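Thioesterase superfamily (Jannaschia sp., PDB 2OAF) belongs to the thioesterase superfamily of hot-dog-fold proteins and probably hydrolyses acyl thioesters, although its natural substrate is not established. Local coordinates at residues P96-G100 with T101-T105; P136-D139 with H140-A143. One frame throughout, in Å; residues are numbered along the deposited sequence.

Interaction 1 of 2, residues P96-G100 with T101-T105; sequences PTRLG and TKSIT. With PO4 (phosphate ion), chain H.
R98 reaches along the turn toward S103 and a phosphate ion. R98 CB lies 4.4 Å from T105 CB. CG sits anti to the backbone N (chi1 159°), and the chain stays extended through chi2. A bend at chi3 then turns the guanidinium toward the phosphate. R98 NH1 gives a nearly straight bond to phosphate O2 (N-H...O 175°), which lies in the guanidinium plane. R98 NH2 reaches phosphate O1 at 3.0 Å. NH1 also donates to a water in the same plane. That water donates to S103 OG and is hydrogen-bonded to T105 OG1, which is also hydrogen-bonded to T123 OG1.

The phosphate probably comes from the crystallisation liquor. Its O2 is gripped by S103 as well: S103 OG donates to it at 2.8 Å and S103 N at 2.9 Å. K102 N bonds to phosphate O3. G100 has no side chain, and its CA comes to 3.2 Å from phosphate O2.

The backbone here is the end of a beta hairpin in the antiparallel sheet of the hot-dog fold, strand 90-99 turning into strand 103-112. G100 N bonds to S103 O and T105 N to R98 O. T97 and R98 together stand opposite the single residue T105, which makes a classic beta bulge. T105 O takes a bond from T97 N at 2.8 Å and a weak one from R98 N.

The methyls of T97 and T105 meet CG2 to CG2 at 3.5 Å. On the face opposite R98 and T105, L99 CD1 packs on I104 CB at 3.8 Å, with F126 and I145 beside both residues.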
ATOM      1  N   PRO B  96      -8.225 -24.131   2.874  1.00 28.93           N
ATOM      2  CA  PRO B  96      -8.958 -24.045   4.129  1.00 28.47           C
ATOM      3  C   PRO B  96      -8.564 -25.184   5.041  1.00 30.07           C
ATOM      4  O   PRO B  96      -8.654 -26.352   4.655  1.00 30.44           O
ATOM      5  CB  PRO B  96     -10.406 -24.216   3.705  1.00 28.87           C
ATOM      6  CG  PRO B  96     -10.328 -25.045   2.455  1.00 27.24           C
ATOM      7  CD  PRO B  96      -9.049 -24.706   1.791  1.00 28.44           C
ATOM      8  N   THR B  97      -8.150 -24.836   6.248  1.00 27.37           N
ATOM      9  CA  THR B  97      -7.711 -25.802   7.218  1.00 28.92           C
ATOM     10  C   THR B  97      -8.863 -26.213   8.145  1.00 30.69           C
ATOM     11  O   THR B  97      -8.844 -27.297   8.733  1.00 29.51           O
ATOM     12  CB  THR B  97      -6.450 -25.282   7.985  1.00 29.00           C
ATOM     13  OG1 THR B  97      -5.812 -26.372   8.663  1.00 35.95           O
ATOM     14  CG2 THR B  97      -6.769 -24.141   8.973  1.00 29.78           C
ATOM     15  N   ARG B  98      -9.887 -25.365   8.227  1.00 30.43           N
ATOM     16  CA  ARG B  98     -10.962 -25.560   9.157  1.00 30.62           C
ATOM     17  C   ARG B  98     -12.181 -24.717   8.797  1.00 29.35           C
ATOM     18  O   ARG B  98     -12.035 -23.578   8.383  1.00 27.46           O
ATOM     19  CB  ARG B  98     -10.422 -25.151  10.534  1.00 34.65           C
ATOM     20  CG  ARG B  98     -11.477 -24.816  11.518  1.00 42.08           C
ATOM     21  CD  ARG B  98     -10.948 -24.604  12.922  1.00 41.38           C
ATOM     22  NE  ARG B  98     -12.002 -25.029  13.836  1.00 44.53           N
ATOM     23  CZ  ARG B  98     -13.151 -24.371  14.006  1.00 47.02           C
ATOM     24  NH1 ARG B  98     -13.389 -23.211  13.367  1.00 44.11           N
ATOM     25  NH2 ARG B  98     -14.053 -24.858  14.840  1.00 38.14           N
ATOM     26  N   LEU B  99     -13.377 -25.272   8.987  1.00 28.73           N
ATOM     27  CA  LEU B  99     -14.616 -24.510   8.865  1.00 29.53           C
ATOM     28  C   LEU B  99     -15.509 -24.909  10.022  1.00 30.26           C
ATOM     29  O   LEU B  99     -15.887 -26.049  10.123  1.00 32.01           O
ATOM     30  CB  LEU B  99     -15.295 -24.828   7.536  1.00 30.84           C
ATOM     31  CG  LEU B  99     -16.657 -24.169   7.256  1.00 25.65           C
ATOM     32  CD1 LEU B  99     -16.604 -22.629   7.202  1.00 25.53           C
ATOM     33  CD2 LEU B  99     -17.216 -24.765   5.958  1.00 30.05           C
ATOM     34  N   GLY B 100     -15.805 -23.987  10.927  1.00 30.19           N
ATOM     35  CA  GLY B 100     -16.741 -24.263  11.985  1.00 31.98           C
ATOM     36  C   GLY B 100     -18.107 -23.786  11.565  1.00 33.18           C
ATOM     37  O   GLY B 100     -18.385 -23.633  10.385  1.00 34.93           O
ATOM     38  N   THR B 101     -18.957 -23.549  12.546  1.00 34.71           N
ATOM     39  CA  THR B 101     -20.298 -23.052  12.298  1.00 35.71           C
ATOM     40  C   THR B 101     -20.228 -21.589  11.912  1.00 36.19           C
ATOM     41  O   THR B 101     -20.977 -21.139  11.055  1.00 37.10           O
ATOM     42  CB  THR B 101     -21.158 -23.178  13.559  1.00 32.21           C
ATOM     43  OG1 THR B 101     -21.144 -24.537  14.009  1.00 36.61           O
ATOM     44  CG2 THR B 101     -22.589 -22.739  13.293  1.00 32.03           C
ATOM     45  N   LYS B 102     -19.335 -20.850  12.566  1.00 36.98           N
ATOM     46  CA  LYS B 102     -19.247 -19.400  12.359  1.00 39.09           C
ATOM     47  C   LYS B 102     -18.006 -18.906  11.594  1.00 35.61           C
ATOM     48  O   LYS B 102     -18.086 -17.873  10.952  1.00 33.71           O
ATOM     49  CB  LYS B 102     -19.411 -18.688  13.705  1.00 41.55           C
ATOM     50  CG  LYS B 102     -20.881 -18.788  14.210  1.00 48.65           C
ATOM     51  CD  LYS B 102     -21.104 -18.217  15.625  1.00 50.00           C
ATOM     52  CE  LYS B 102     -20.330 -19.008  16.700  1.00 61.94           C
ATOM     53  NZ  LYS B 102     -20.940 -18.853  18.059  1.00 63.77           N
ATOM     54  N   SER B 103     -16.879 -19.619  11.647  1.00 33.31           N
ATOM     55  CA  SER B 103     -15.649 -19.108  11.053  1.00 33.57           C
ATOM     56  C   SER B 103     -14.967 -20.122  10.148  1.00 32.52           C
ATOM     57  O   SER B 103     -15.185 -21.303  10.281  1.00 29.25           O
ATOM     58  CB  SER B 103     -14.654 -18.729  12.154  1.00 34.11           C
ATOM     59  OG  SER B 103     -14.198 -19.914  12.789  1.00 36.85           O
ATOM     60  N   ILE B 104     -14.105 -19.599   9.263  1.00 28.30           N
ATOM     61  CA  ILE B 104     -13.254 -20.397   8.397  1.00 28.36           C
ATOM     62  C   ILE B 104     -11.808 -19.967   8.616  1.00 28.17           C
ATOM     63  O   ILE B 104     -11.554 -18.794   8.832  1.00 29.01           O
ATOM     64  CB  ILE B 104     -13.665 -20.195   6.919  1.00 27.31           C
ATOM     65  CG1 ILE B 104     -12.916 -21.184   5.997  1.00 30.41           C
ATOM     66  CG2 ILE B 104     -13.454 -18.707   6.465  1.00 29.87           C
ATOM     67  CD1 ILE B 104     -13.365 -21.104   4.557  1.00 25.79           C
ATOM     68  N   THR B 105     -10.868 -20.905   8.583  1.00 29.95           N
ATOM     69  CA  THR B 105      -9.457 -20.561   8.656  1.00 28.52           C
ATOM     70  C   THR B 105      -8.766 -21.079   7.419  1.00 29.14           C
ATOM     71  O   THR B 105      -8.870 -22.266   7.069  1.00 28.91           O
ATOM     72  CB  THR B 105      -8.777 -21.129   9.891  1.00 28.10           C
ATOM     73  OG1 THR B 105      -9.439 -20.645  11.062  1.00 31.15           O
ATOM     74  CG2 THR B 105      -7.278 -20.763   9.929  1.00 27.01           C
TER
HETATM   75  P   PO4 H 144     -16.550 -21.514  15.111  1.00 68.00           P
HETATM   76  O1  PO4 H 144     -16.118 -22.817  15.769  1.00 63.52           O
HETATM   77  O2  PO4 H 144     -16.231 -21.581  13.640  1.00 48.43           O
HETATM   78  O3  PO4 H 144     -18.049 -21.371  15.343  1.00 65.10           O
HETATM   79  O4  PO4 H 144     -15.779 -20.341  15.692  1.00 56.69           O
HETATM   80  O   HOH W   1     -12.007 -21.339  12.119  1.00 41.10           O

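Interaction 2 of 2, residues P136-D139 with H140-A143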
ATOM      1  N   PRO B 136     -24.057 -17.565  10.512  1.00 38.15           N
ATOM      2  CA  PRO B 136     -23.284 -18.783  10.355  1.00 38.58           C
ATOM      3  C   PRO B 136     -22.851 -19.001   8.917  1.00 37.42           C
ATOM      4  O   PRO B 136     -23.476 -18.474   8.010  1.00 38.04           O
ATOM      5  CB  PRO B 136     -24.261 -19.878  10.763  1.00 39.66           C
ATOM      6  CG  PRO B 136     -25.599 -19.245  10.845  1.00 37.76           C
ATOM      7  CD  PRO B 136     -25.408 -17.807  11.039  1.00 38.62           C
ATOM      8  N   ALA B 137     -21.812 -19.807   8.707  1.00 37.68           N
ATOM      9  CA  ALA B 137     -21.370 -20.139   7.348  1.00 36.87           C
ATOM     10  C   ALA B 137     -22.543 -20.708   6.543  1.00 37.52           C
ATOM     11  O   ALA B 137     -23.137 -21.705   6.961  1.00 36.54           O
ATOM     12  CB  ALA B 137     -20.232 -21.145   7.381  1.00 34.52           C
ATOM     13  N   PRO B 138     -22.898 -20.083   5.397  1.00 36.98           N
ATOM     14  CA  PRO B 138     -24.035 -20.610   4.622  1.00 36.49           C
ATOM     15  C   PRO B 138     -23.780 -21.990   4.032  1.00 36.59           C
ATOM     16  O   PRO B 138     -22.662 -22.308   3.625  1.00 35.19           O
ATOM     17  CB  PRO B 138     -24.229 -19.580   3.503  1.00 34.49           C
ATOM     18  CG  PRO B 138     -23.426 -18.417   3.882  1.00 38.89           C
ATOM     19  CD  PRO B 138     -22.334 -18.879   4.775  1.00 37.70           C
ATOM     20  N   ASP B 139     -24.822 -22.797   3.994  1.00 37.09           N
ATOM     21  CA  ASP B 139     -24.723 -24.167   3.540  1.00 37.18           C
ATOM     22  C   ASP B 139     -24.121 -24.272   2.155  1.00 35.24           C
ATOM     23  O   ASP B 139     -23.362 -25.200   1.900  1.00 36.47           O
ATOM     24  CB  ASP B 139     -26.107 -24.872   3.518  1.00 38.04           C
ATOM     25  CG  ASP B 139     -26.708 -25.073   4.912  1.00 45.37           C
ATOM     26  OD1 ASP B 139     -25.980 -24.976   5.928  1.00 50.34           O
ATOM     27  OD2 ASP B 139     -27.933 -25.335   4.979  1.00 60.16           O
ATOM     28  N   HIS B 140     -24.479 -23.377   1.240  1.00 35.36           N
ATOM     29  CA  HIS B 140     -23.948 -23.499  -0.138  1.00 37.34           C
ATOM     30  C   HIS B 140     -22.444 -23.257  -0.173  1.00 36.47           C
ATOM     31  O   HIS B 140     -21.747 -23.897  -0.939  1.00 38.22           O
ATOM     32  CB  HIS B 140     -24.657 -22.603  -1.176  1.00 37.24           C
ATOM     33  CG  HIS B 140     -24.432 -21.129  -0.986  1.00 43.50           C
ATOM     34  ND1 HIS B 140     -25.078 -20.394  -0.013  1.00 39.39           N
ATOM     35  CD2 HIS B 140     -23.661 -20.246  -1.671  1.00 42.71           C
ATOM     36  CE1 HIS B 140     -24.701 -19.129  -0.095  1.00 42.37           C
ATOM     37  NE2 HIS B 140     -23.848 -19.011  -1.096  1.00 36.99           N
ATOM     38  N   LEU B 141     -21.942 -22.354   0.659  1.00 34.22           N
ATOM     39  CA  LEU B 141     -20.502 -22.165   0.744  1.00 33.92           C
ATOM     40  C   LEU B 141     -19.832 -23.363   1.431  1.00 32.85           C
ATOM     41  O   LEU B 141     -18.792 -23.836   0.987  1.00 33.30           O
ATOM     42  CB  LEU B 141     -20.166 -20.817   1.420  1.00 32.22           C
ATOM     43  CG  LEU B 141     -20.636 -19.613   0.583  1.00 34.41           C
ATOM     44  CD1 LEU B 141     -20.188 -18.323   1.210  1.00 34.19           C
ATOM     45  CD2 LEU B 141     -20.187 -19.661  -0.929  1.00 32.07           C
ATOM     46  N   ARG B 142     -20.445 -23.885   2.484  1.00 32.38           N
ATOM     47  CA  ARG B 142     -19.921 -25.060   3.134  1.00 31.10           C
ATOM     48  C   ARG B 142     -19.690 -26.182   2.127  1.00 31.48           C
ATOM     49  O   ARG B 142     -18.700 -26.902   2.195  1.00 31.64           O
ATOM     50  CB  ARG B 142     -20.907 -25.510   4.198  1.00 31.33           C
ATOM     51  CG  ARG B 142     -20.462 -26.754   4.940  1.00 35.73           C
ATOM     52  CD  ARG B 142     -21.387 -27.035   6.071  1.00 39.26           C
ATOM     53  NE  ARG B 142     -21.340 -26.015   7.113  1.00 29.72           N
ATOM     54  CZ  ARG B 142     -20.454 -25.999   8.103  1.00 37.51           C
ATOM     55  NH1 ARG B 142     -19.490 -26.915   8.192  1.00 36.07           N
ATOM     56  NH2 ARG B 142     -20.520 -25.032   9.006  1.00 38.63           N
ATOM     57  N   ALA B 143     -20.641 -26.360   1.219  1.00 34.03           N
ATOM     58  CA  ALA B 143     -20.565 -27.431   0.219  1.00 32.91           C
ATOM     59  C   ALA B 143     -19.375 -27.248  -0.720  1.00 34.09           C
ATOM     60  O   ALA B 143     -18.753 -28.228  -1.127  1.00 32.94           O
ATOM     61  CB  ALA B 143     -21.864 -27.517  -0.574  1.00 33.53           C
TER
HETATM   62  O   HOH W   2     -23.407 -24.307   6.512  1.00 46.23           O
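P138 O accepts the backbone N-H of R142 at 3.0 Å, with an N-H...O angle of 168°. P138 is the N-cap residue of helix 139-145, and this is an i to i+4 bond of its first turn. A143 N repeats the pattern one residue on, bonding to D139 O at 3.0 Å.

Side chains pack round this turn. The proline ring of P138 lies beside L141, both pointing the same way, and P138 CD is 4.2 Å from L141 CD1. P138 CB also meets the imidazole of H140, at 3.7 Å from H140 CE1. A chi1 of 68° tucks the H140 ring over its own backbone, between N and C. L141 CG covers one face of this ring, offset toward its rim. The A137 methyl approaches the guanidinium of R142 obliquely, A137 CB being 4.2 Å from R142 NH2.

A water ties three groups together. It donates to A137 O and to D139 OD1, and it accepts from R142 NE in the plane of the guanidinium. The opposite charges of D139 and R142 are thus joined through water; D139 OD1 and R142 NE are 4.9 Å apart.

Further out, F126 of strand 115-128 packs against A137, P138 and L141, while L99 touches A137 and R142. R142 is held at both terminal nitrogens. These partners fix the guanidinium, and a bend at chi3 (-66°) lets the chain reach them. NH1 forms a salt bridge with E146 OE2, and NH2 bonds to G100 O in the neighbouring hairpin.

In the fold
From the N terminus, the chain passes helices 39-54 and 59-65 before strand 90-99. Interaction 1 closes the tight turn into strand 103-112. The chain then runs through strands 115-128 and 133-135, and interaction 2 forms where the following loop enters helix 139-145. The two are in series, neither enclosing the other, and their centres are 10 Å apart. They meet directly: T101 O and A137 N are probably hydrogen-bonded, beside the bond from R142 to the turn. The hairpin end is thereby tied to the loop before the last helix and to the helix's first turn.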